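Local coordinates for putative cytoplasmic protein (Salmonella typhimurium LT2, PDB 2Q02) that is of uncertain function, but adopts a xylose isomerase-like TIM barrel that binds zinc and may act as an isomerase, at residues S20-F25 with E61-E66; V117-I122 with R159-P164; I216-K221 with N264-L269. All coordinates share one frame; numbering follows the deposited sequence.

Contact 1 of 3, residues S20-F25 with E61-E66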
loop_
_atom_site.group_PDB
_atom_site.type_symbol
_atom_site.label_atom_id
_atom_site.label_comp_id
_atom_site.label_asym_id
_atom_site.label_seq_id
_atom_site.Cartn_x
_atom_site.Cartn_y
_atom_site.Cartn_z
ATOM N N SER A 20 12.836 -11.671 -10.163
ATOM C CA SER A 20 13.895 -10.798 -9.691
ATOM C C SER A 20 13.469 -9.355 -9.909
ATOM O O SER A 20 12.534 -9.081 -10.658
ATOM C CB SER A 20 15.188 -11.038 -10.455
ATOM O OG SER A 20 15.164 -10.340 -11.689
ATOM N N ILE A 21 14.179 -8.430 -9.282
ATOM C CA ILE A 21 13.838 -7.020 -9.410
ATOM C C ILE A 21 13.914 -6.530 -10.860
ATOM O O ILE A 21 13.047 -5.768 -11.267
ATOM C CB ILE A 21 14.700 -6.134 -8.483
ATOM C CG1 ILE A 21 14.355 -6.435 -7.013
ATOM C CG2 ILE A 21 14.482 -4.655 -8.806
ATOM C CD1 ILE A 21 15.135 -5.642 -5.987
ATOM N N GLU A 22 14.925 -6.953 -11.630
ATOM C CA GLU A 22 15.013 -6.528 -13.048
ATOM C C GLU A 22 13.905 -7.136 -13.913
ATOM O O GLU A 22 13.368 -6.448 -14.782
ATOM C CB GLU A 22 16.376 -6.796 -13.710
ATOM C CG GLU A 22 16.379 -6.350 -15.190
ATOM C CD GLU A 22 17.765 -6.162 -15.789
ATOM O OE1 GLU A 22 18.727 -6.752 -15.253
ATOM O OE2 GLU A 22 17.899 -5.438 -16.811
ATOM N N ALA A 23 13.585 -8.409 -13.679
ATOM C CA ALA A 23 12.477 -9.067 -14.367
ATOM C C ALA A 23 11.145 -8.383 -14.044
ATOM O O ALA A 23 10.288 -8.222 -14.903
ATOM C CB ALA A 23 12.424 -10.552 -13.986
ATOM N N PHE A 24 10.987 -7.982 -12.789
ATOM C CA PHE A 24 9.773 -7.307 -12.345
ATOM C C PHE A 24 9.658 -5.923 -12.997
ATOM O O PHE A 24 8.619 -5.578 -13.557
ATOM C CB PHE A 24 9.732 -7.226 -10.815
ATOM C CG PHE A 24 8.691 -6.301 -10.289
ATOM C CD1 PHE A 24 7.364 -6.483 -10.614
ATOM C CD2 PHE A 24 9.034 -5.245 -9.455
ATOM C CE1 PHE A 24 6.393 -5.629 -10.136
ATOM C CE2 PHE A 24 8.059 -4.383 -8.958
ATOM C CZ PHE A 24 6.738 -4.573 -9.313
ATOM N N PHE A 25 10.744 -5.157 -12.949
ATOM C CA PHE A 25 10.790 -3.816 -13.545
ATOM C C PHE A 25 10.574 -3.869 -15.053
ATOM O O PHE A 25 9.880 -3.016 -15.609
ATOM C CB PHE A 25 12.146 -3.126 -13.262
ATOM C CG PHE A 25 12.303 -2.561 -11.850
ATOM C CD1 PHE A 25 11.459 -2.926 -10.801
ATOM C CD2 PHE A 25 13.335 -1.672 -11.573
ATOM C CE1 PHE A 25 11.631 -2.403 -9.534
ATOM C CE2 PHE A 25 13.497 -1.148 -10.297
ATOM C CZ PHE A 25 12.648 -1.519 -9.286
ATOM N N GLU A 61 15.724 3.517 -13.248
ATOM C CA GLU A 61 15.965 4.549 -14.249
ATOM C C GLU A 61 16.038 3.969 -15.678
ATOM O O GLU A 61 15.602 4.609 -16.640
ATOM C CB GLU A 61 17.240 5.296 -13.885
ATOM C CG GLU A 61 17.600 6.433 -14.835
ATOM C CD GLU A 61 18.869 7.180 -14.410
ATOM O OE1 GLU A 61 19.180 7.196 -13.182
ATOM O OE2 GLU A 61 19.544 7.760 -15.301
ATOM N N LYS A 62 16.582 2.761 -15.801
ATOM C CA LYS A 62 16.661 2.036 -17.079
ATOM C C LYS A 62 15.280 1.706 -17.663
ATOM O O LYS A 62 15.093 1.728 -18.886
ATOM C CB LYS A 62 17.460 0.740 -16.851
ATOM C CG LYS A 62 17.649 -0.171 -18.034
ATOM C CD LYS A 62 18.488 -1.370 -17.615
ATOM C CE LYS A 62 19.122 -2.065 -18.802
ATOM N NZ LYS A 62 18.110 -2.830 -19.546
ATOM N N TYR A 63 14.329 1.398 -16.780
ATOM C CA TYR A 63 12.972 1.042 -17.188
ATOM C C TYR A 63 11.974 2.187 -16.964
ATOM O O TYR A 63 10.767 2.001 -17.085
ATOM C CB TYR A 63 12.539 -0.241 -16.473
ATOM C CG TYR A 63 13.394 -1.414 -16.884
ATOM C CD1 TYR A 63 13.215 -2.020 -18.118
ATOM C CD2 TYR A 63 14.398 -1.896 -16.060
ATOM C CE1 TYR A 63 13.997 -3.098 -18.515
ATOM C CE2 TYR A 63 15.193 -2.964 -16.449
ATOM C CZ TYR A 63 14.989 -3.564 -17.678
ATOM O OH TYR A 63 15.768 -4.624 -18.078
ATOM N N GLY A 64 12.490 3.374 -16.665
ATOM C CA GLY A 64 11.673 4.577 -16.542
ATOM C C GLY A 64 10.621 4.527 -15.442
ATOM O O GLY A 64 9.500 5.006 -15.625
ATOM N N LEU A 65 10.989 3.957 -14.291
ATOM C CA LEU A 65 10.058 3.722 -13.182
ATOM C C LEU A 65 10.371 4.597 -11.996
ATOM O O LEU A 65 11.541 4.826 -11.671
ATOM C CB LEU A 65 10.113 2.270 -12.710
ATOM C CG LEU A 65 9.939 1.221 -13.805
ATOM C CD1 LEU A 65 10.013 -0.170 -13.198
ATOM C CD2 LEU A 65 8.633 1.421 -14.567
ATOM N N GLU A 66 9.314 5.091 -11.361
ATOM C CA GLU A 66 9.394 5.698 -10.035
ATOM C C GLU A 66 9.063 4.637 -8.996
ATOM O O GLU A 66 8.029 3.996 -9.072
ATOM C CB GLU A 66 8.398 6.860 -9.902
ATOM C CG GLU A 66 8.017 7.195 -8.450
ATOM C CD GLU A 66 7.315 8.556 -8.269
ATOM O OE1 GLU A 66 6.343 8.862 -9.015
ATOM O OE2 GLU A 66 7.738 9.312 -7.350
#

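Contact 2 of 3, residues V117-I122 with R159-P164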
loop_
_atom_site.group_PDB
_atom_site.type_symbol
_atom_site.label_atom_id
_atom_site.label_comp_id
_atom_site.label_asym_id
_atom_site.label_seq_id
_atom_site.Cartn_x
_atom_site.Cartn_y
_atom_site.Cartn_z
ATOM N N VAL A 117 -0.802 7.318 22.515
ATOM C CA VAL A 117 0.432 6.624 22.148
ATOM C C VAL A 117 0.636 6.618 20.622
ATOM O O VAL A 117 1.749 6.819 20.155
ATOM C CB VAL A 117 0.467 5.185 22.718
ATOM C CG1 VAL A 117 1.601 4.374 22.149
ATOM C CG2 VAL A 117 0.550 5.233 24.231
ATOM N N THR A 118 -0.424 6.378 19.846
ATOM C CA THR A 118 -0.324 6.459 18.384
ATOM C C THR A 118 0.107 7.862 17.930
ATOM O O THR A 118 0.952 8.002 17.064
ATOM C CB THR A 118 -1.656 6.016 17.642
ATOM O OG1 THR A 118 -1.887 4.624 17.840
ATOM C CG2 THR A 118 -1.597 6.238 16.141
ATOM N N VAL A 119 -0.507 8.892 18.493
ATOM C CA VAL A 119 -0.155 10.269 18.163
ATOM C C VAL A 119 1.330 10.549 18.467
ATOM O O VAL A 119 2.059 11.096 17.614
ATOM C CB VAL A 119 -1.065 11.259 18.906
ATOM C CG1 VAL A 119 -0.502 12.656 18.862
ATOM C CG2 VAL A 119 -2.444 11.255 18.284
ATOM N N GLU A 120 1.775 10.180 19.674
ATOM C CA GLU A 120 3.187 10.272 20.012
ATOM C C GLU A 120 4.077 9.542 18.996
ATOM O O GLU A 120 5.130 10.039 18.603
ATOM C CB GLU A 120 3.527 9.744 21.411
ATOM C CG GLU A 120 4.866 10.298 21.940
ATOM C CD GLU A 120 4.885 11.853 22.013
ATOM O OE1 GLU A 120 3.793 12.457 22.226
ATOM O OE2 GLU A 120 5.973 12.472 21.855
ATOM N N ALA A 121 3.665 8.366 18.561
ATOM C CA ALA A 121 4.448 7.630 17.557
ATOM C C ALA A 121 4.518 8.364 16.206
ATOM O O ALA A 121 5.551 8.383 15.537
ATOM C CB ALA A 121 3.895 6.205 17.359
ATOM N N ILE A 122 3.409 8.961 15.797
ATOM C CA ILE A 122 3.369 9.718 14.557
ATOM C C ILE A 122 4.297 10.925 14.655
ATOM O O ILE A 122 5.037 11.198 13.694
ATOM C CB ILE A 122 1.936 10.142 14.149
ATOM C CG1 ILE A 122 1.101 8.920 13.766
ATOM C CG2 ILE A 122 1.951 11.086 12.958
ATOM C CD1 ILE A 122 -0.387 9.216 13.700
ATOM N N ARG A 159 -3.455 14.802 12.142
ATOM C CA ARG A 159 -3.664 16.230 12.385
ATOM C C ARG A 159 -3.294 16.637 13.798
ATOM O O ARG A 159 -2.682 17.678 14.007
ATOM C CB ARG A 159 -5.111 16.648 12.129
ATOM C CG ARG A 159 -5.571 16.531 10.691
ATOM C CD ARG A 159 -6.816 17.339 10.451
ATOM N NE ARG A 159 -7.967 16.856 11.230
ATOM C CZ ARG A 159 -8.806 15.883 10.856
ATOM N NH1 ARG A 159 -8.635 15.238 9.710
ATOM N NH2 ARG A 159 -9.823 15.550 11.641
ATOM N N GLU A 160 -3.666 15.828 14.774
ATOM C CA GLU A 160 -3.349 16.131 16.162
ATOM C C GLU A 160 -1.838 16.105 16.412
ATOM O O GLU A 160 -1.310 16.895 17.198
ATOM C CB GLU A 160 -4.043 15.099 17.026
ATOM C CG GLU A 160 -4.027 15.370 18.479
ATOM C CD GLU A 160 -4.713 14.257 19.206
ATOM O OE1 GLU A 160 -5.806 13.824 18.738
ATOM O OE2 GLU A 160 -4.151 13.819 20.232
ATOM N N ALA A 161 -1.160 15.202 15.707
ATOM C CA ALA A 161 0.295 15.100 15.716
ATOM C C ALA A 161 1.013 16.249 14.980
ATOM O O ALA A 161 2.230 16.429 15.140
ATOM C CB ALA A 161 0.717 13.763 15.114
ATOM N N GLY A 162 0.265 17.032 14.201
ATOM C CA GLY A 162 0.839 18.105 13.386
ATOM C C GLY A 162 1.782 17.568 12.310
ATOM O O GLY A 162 2.797 18.203 11.987
ATOM N N SER A 163 1.442 16.401 11.759
ATOM C CA SER A 163 2.326 15.660 10.869
ATOM C C SER A 163 1.984 15.885 9.401
ATOM O O SER A 163 0.824 16.048 9.043
ATOM C CB SER A 163 2.204 14.169 11.179
ATOM O OG SER A 163 2.704 13.348 10.124
ATOM N N PRO A 164 2.988 15.855 8.526
ATOM C CA PRO A 164 2.726 15.875 7.075
ATOM C C PRO A 164 2.338 14.515 6.474
ATOM O O PRO A 164 2.072 14.432 5.276
ATOM C CB PRO A 164 4.088 16.266 6.494
ATOM C CG PRO A 164 5.069 15.640 7.461
ATOM C CD PRO A 164 4.434 15.796 8.814
#

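Contact 3 of 3, residues I216-K221 with N264-L269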
loop_
_atom_site.group_PDB
_atom_site.type_symbol
_atom_site.label_atom_id
_atom_site.label_comp_id
_atom_site.label_asym_id
_atom_site.label_seq_id
_atom_site.Cartn_x
_atom_site.Cartn_y
_atom_site.Cartn_z
ATOM N N ILE A 216 -6.629 -11.422 -4.277
ATOM C CA ILE A 216 -6.145 -11.639 -5.638
ATOM C C ILE A 216 -6.289 -10.332 -6.452
ATOM O O ILE A 216 -6.045 -9.257 -5.932
ATOM C CB ILE A 216 -6.833 -12.871 -6.280
ATOM C CG1 ILE A 216 -8.359 -12.689 -6.417
ATOM C CG2 ILE A 216 -6.535 -14.081 -5.438
ATOM C CD1 ILE A 216 -9.069 -13.918 -6.989
HETATM N N MSE A 217 -6.643 -10.418 -7.722
HETATM C CA MSE A 217 -6.809 -9.236 -8.542
HETATM C C MSE A 217 -8.298 -8.988 -8.856
HETATM O O MSE A 217 -9.185 -9.703 -8.355
HETATM C CB MSE A 217 -5.911 -9.357 -9.778
HETATM C CG MSE A 217 -4.426 -9.216 -9.415
HETATM SE SE MSE A 217 -3.895 -7.308 -9.055
HETATM C CE MSE A 217 -3.802 -6.749 -10.908
ATOM N N LEU A 218 -8.573 -7.941 -9.636
ATOM C CA LEU A 218 -9.949 -7.473 -9.827
ATOM C C LEU A 218 -10.665 -8.299 -10.869
ATOM O O LEU A 218 -10.145 -8.509 -11.951
ATOM C CB LEU A 218 -9.973 -5.982 -10.199
ATOM C CG LEU A 218 -9.331 -5.066 -9.137
ATOM C CD1 LEU A 218 -9.482 -3.568 -9.498
ATOM C CD2 LEU A 218 -9.897 -5.344 -7.759
ATOM N N SER A 219 -11.838 -8.806 -10.522
ATOM C CA SER A 219 -12.692 -9.471 -11.500
ATOM C C SER A 219 -14.131 -8.991 -11.317
ATOM O O SER A 219 -14.415 -8.166 -10.434
ATOM C CB SER A 219 -12.600 -10.995 -11.357
ATOM O OG SER A 219 -13.434 -11.476 -10.309
ATOM N N GLU A 220 -15.024 -9.516 -12.153
ATOM C CA GLU A 220 -16.466 -9.328 -11.989
ATOM C C GLU A 220 -16.982 -10.011 -10.724
ATOM O O GLU A 220 -18.007 -9.617 -10.178
ATOM C CB GLU A 220 -17.226 -9.889 -13.201
ATOM C CG GLU A 220 -16.897 -9.221 -14.543
ATOM C CD GLU A 220 -17.244 -7.741 -14.568
ATOM O OE1 GLU A 220 -18.102 -7.327 -13.758
ATOM O OE2 GLU A 220 -16.661 -6.993 -15.390
ATOM N N LYS A 221 -16.270 -11.033 -10.258
ATOM C CA LYS A 221 -16.692 -11.773 -9.072
ATOM C C LYS A 221 -16.209 -11.129 -7.767
ATOM O O LYS A 221 -16.512 -11.662 -6.698
ATOM C CB LYS A 221 -16.248 -13.250 -9.158
ATOM N N ASN A 264 -3.601 -6.037 -16.839
ATOM C CA ASN A 264 -4.438 -5.505 -17.937
ATOM C C ASN A 264 -5.958 -5.703 -17.680
ATOM O O ASN A 264 -6.745 -4.757 -17.839
ATOM C CB ASN A 264 -4.014 -6.097 -19.292
ATOM C CG ASN A 264 -2.650 -5.592 -19.761
ATOM O OD1 ASN A 264 -2.173 -4.532 -19.341
ATOM N ND2 ASN A 264 -2.020 -6.354 -20.641
ATOM N N ARG A 265 -6.348 -6.905 -17.239
ATOM C CA ARG A 265 -7.754 -7.200 -16.968
ATOM C C ARG A 265 -8.302 -6.311 -15.849
ATOM O O ARG A 265 -9.425 -5.828 -15.932
ATOM C CB ARG A 265 -7.965 -8.694 -16.655
ATOM N N SER A 266 -7.502 -6.079 -14.815
ATOM C CA SER A 266 -7.918 -5.239 -13.684
ATOM C C SER A 266 -8.112 -3.775 -14.093
ATOM O O SER A 266 -9.154 -3.189 -13.805
ATOM C CB SER A 266 -6.927 -5.360 -12.535
ATOM O OG SER A 266 -6.986 -6.670 -11.983
ATOM N N VAL A 267 -7.124 -3.206 -14.783
ATOM C CA VAL A 267 -7.222 -1.844 -15.331
ATOM C C VAL A 267 -8.458 -1.675 -16.203
ATOM O O VAL A 267 -9.256 -0.759 -15.975
ATOM C CB VAL A 267 -5.937 -1.456 -16.111
ATOM C CG1 VAL A 267 -6.152 -0.229 -17.014
ATOM C CG2 VAL A 267 -4.810 -1.166 -15.112
ATOM N N SER A 268 -8.627 -2.587 -17.165
ATOM C CA SER A 268 -9.753 -2.552 -18.109
ATOM C C SER A 268 -11.102 -2.607 -17.421
ATOM O O SER A 268 -12.070 -2.011 -17.894
ATOM C CB SER A 268 -9.656 -3.704 -19.111
ATOM O OG SER A 268 -8.544 -3.509 -19.963
ATOM N N LEU A 269 -11.166 -3.333 -16.315
ATOM C CA LEU A 269 -12.375 -3.391 -15.518
ATOM C C LEU A 269 -12.764 -2.028 -14.931
ATOM O O LEU A 269 -13.944 -1.728 -14.803
ATOM C CB LEU A 269 -12.209 -4.407 -14.398
ATOM C CG LEU A 269 -13.495 -4.778 -13.656
ATOM C CD1 LEU A 269 -13.618 -6.317 -13.533
ATOM C CD2 LEU A 269 -13.580 -4.079 -12.279
#

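Contact 1 of 3, residues S20-F25 with E61-E66
F25, in the first turns of helix 21-30, and Y63, just past helix 53-62, bring their CA atoms to 6.5 Å, the closest backbone approach between S20-F25 and E61-E66. At the polar side, Y63 OH donates to E22 OE2 over 2.6 Å, using the anti lone pair of that oxygen. The carboxylate reaches the edge of the phenol because E22 has CG anti to its backbone N (chi1 179°) and an extended chain beyond; the two planes stand 69° apart. K62 NZ adds a long salt bridge to E22 OE2 (3.8 Å) and a weak bond to Y63 OH; its positive charge probably helps keep E22 ionised. A tyrosine suits this place, since its ring packs while its hydroxyl reaches a charge. One ring face lies against F25 C, the opposite one against K62 CG, and Y63 CD2 lies 3.8 Å from F25 CB. L65 then meets F25 through a single methyl: L65 CD1 lies 3.6 Å from F25 CG in an off-centre CH-pi contact. G64, at positive phi, is the C-prime residue of the Schellman motif ending helix 53-62, while S20 OG caps the other helix by accepting from A23 N. Around this seam F25 reaches V36 and L38 of strand 35-39 and L59 and A60 of helix 53-62, while Y63 lies on R26 and K29, and L65 on V28, of helix 21-30.

Contact 2 of 3, residues V117-I122 with R159-P164
V119 and A161 approach to 5.4 Å between their CA atoms, a distance that the single methyl of A161 makes possible where helix 115-130 meets the end of helix 151-161. The apolar contacts centre on that methyl. A161 CB lies 3.7 Å from I122 CG2 and also touches the backbone, with V119 O 3.9 Å away. I122 presents CG2 because its CG1 branch turns beside the backbone N (chi1 -68°), leaving CG2 anti to that N and aimed at the partner; the same methyl, I122 CG2, meets S163 CB at 3.6 Å. Beta-branched V119, one turn earlier in the helix, has its CG1 4.1 Å from A161 CB. The turn that carries A161 and S163 is a Schellman motif: G162, with positive phi, closes helix 151-161, and G162 N bonds to R159 O at 3.0 Å. The chain can then swing S163 back against helix 115-130 of this TIM barrel. Charged atoms meet the apolar surface at E160, whose extended chain crosses the V119 side chain at about a right angle and brings E160 OE2 to 3.6 Å from V119 CG2. E160 also touches a neighbouring molecule in the crystal, so its pose may partly reflect packing. The polar bonding of the turn involves S163, whose OG bonds to S126 OG of helix 115-130 and accepts from F165 N; S126 OG, one turn on from I122, also bonds to I122 O.

Contact 3 of 3, residues I216-K221 with N264-L269
The loop joining strand 193-198 to helix 226-235 of the TIM barrel lies along the barrel's last helix, 256-271, where L218 and S266 bring their CA atoms to 4.9 Å. The bond across it runs from L218 N to S266 OG, 3.1 Å long and bent to 148° at the hydrogen. S266 OG also bonds to Q262 O one turn back, so a buried hydroxyl links loop and helix backbones. Serine suits the spot, being small enough to let the loop close in. L218 CB packs beside this OG, and M217 CE, the terminal methyl of a selenomethionine, lies 3.4 Å from S266 OG. One turn on, L269 takes over with CD1, and L269 CD1 meets S219 C at 3.5 Å. E220, bent at chi2 (-62°), brings E220 OE2 to 3.6 Å from L269 CD1. S219 points away from the helix; its OG accepts from K221 N in an ST turn and bonds to E202 OE2, which helps to fix the loop's shape. Behind the seam, F244 of strand 242-244 touches M217, L218 and S266, while L218 also reaches L270 of helix 256-271.

The three contacts follow one another along the chain without overlap, each on the outer layer of the same barrel, and none touches another. Contacts 1 and 2 lie on opposite sides of the chain's centre, their centres 34 Å apart, as do contacts 2 and 3 at 36 Å; contacts 1 and 3 have 23 Å between centres. E139, D170, H197 and E245 form a zinc site. In contact 3 the M217 side chain lies about 7 Å from that of E245 and about 12 Å from a zinc ion. In contact 2, I122 stays about 11 Å from E139, side chain to side chain, and the A161 side chain is about 9 Å from a bound zinc ion. Contact 1 lies away from the site.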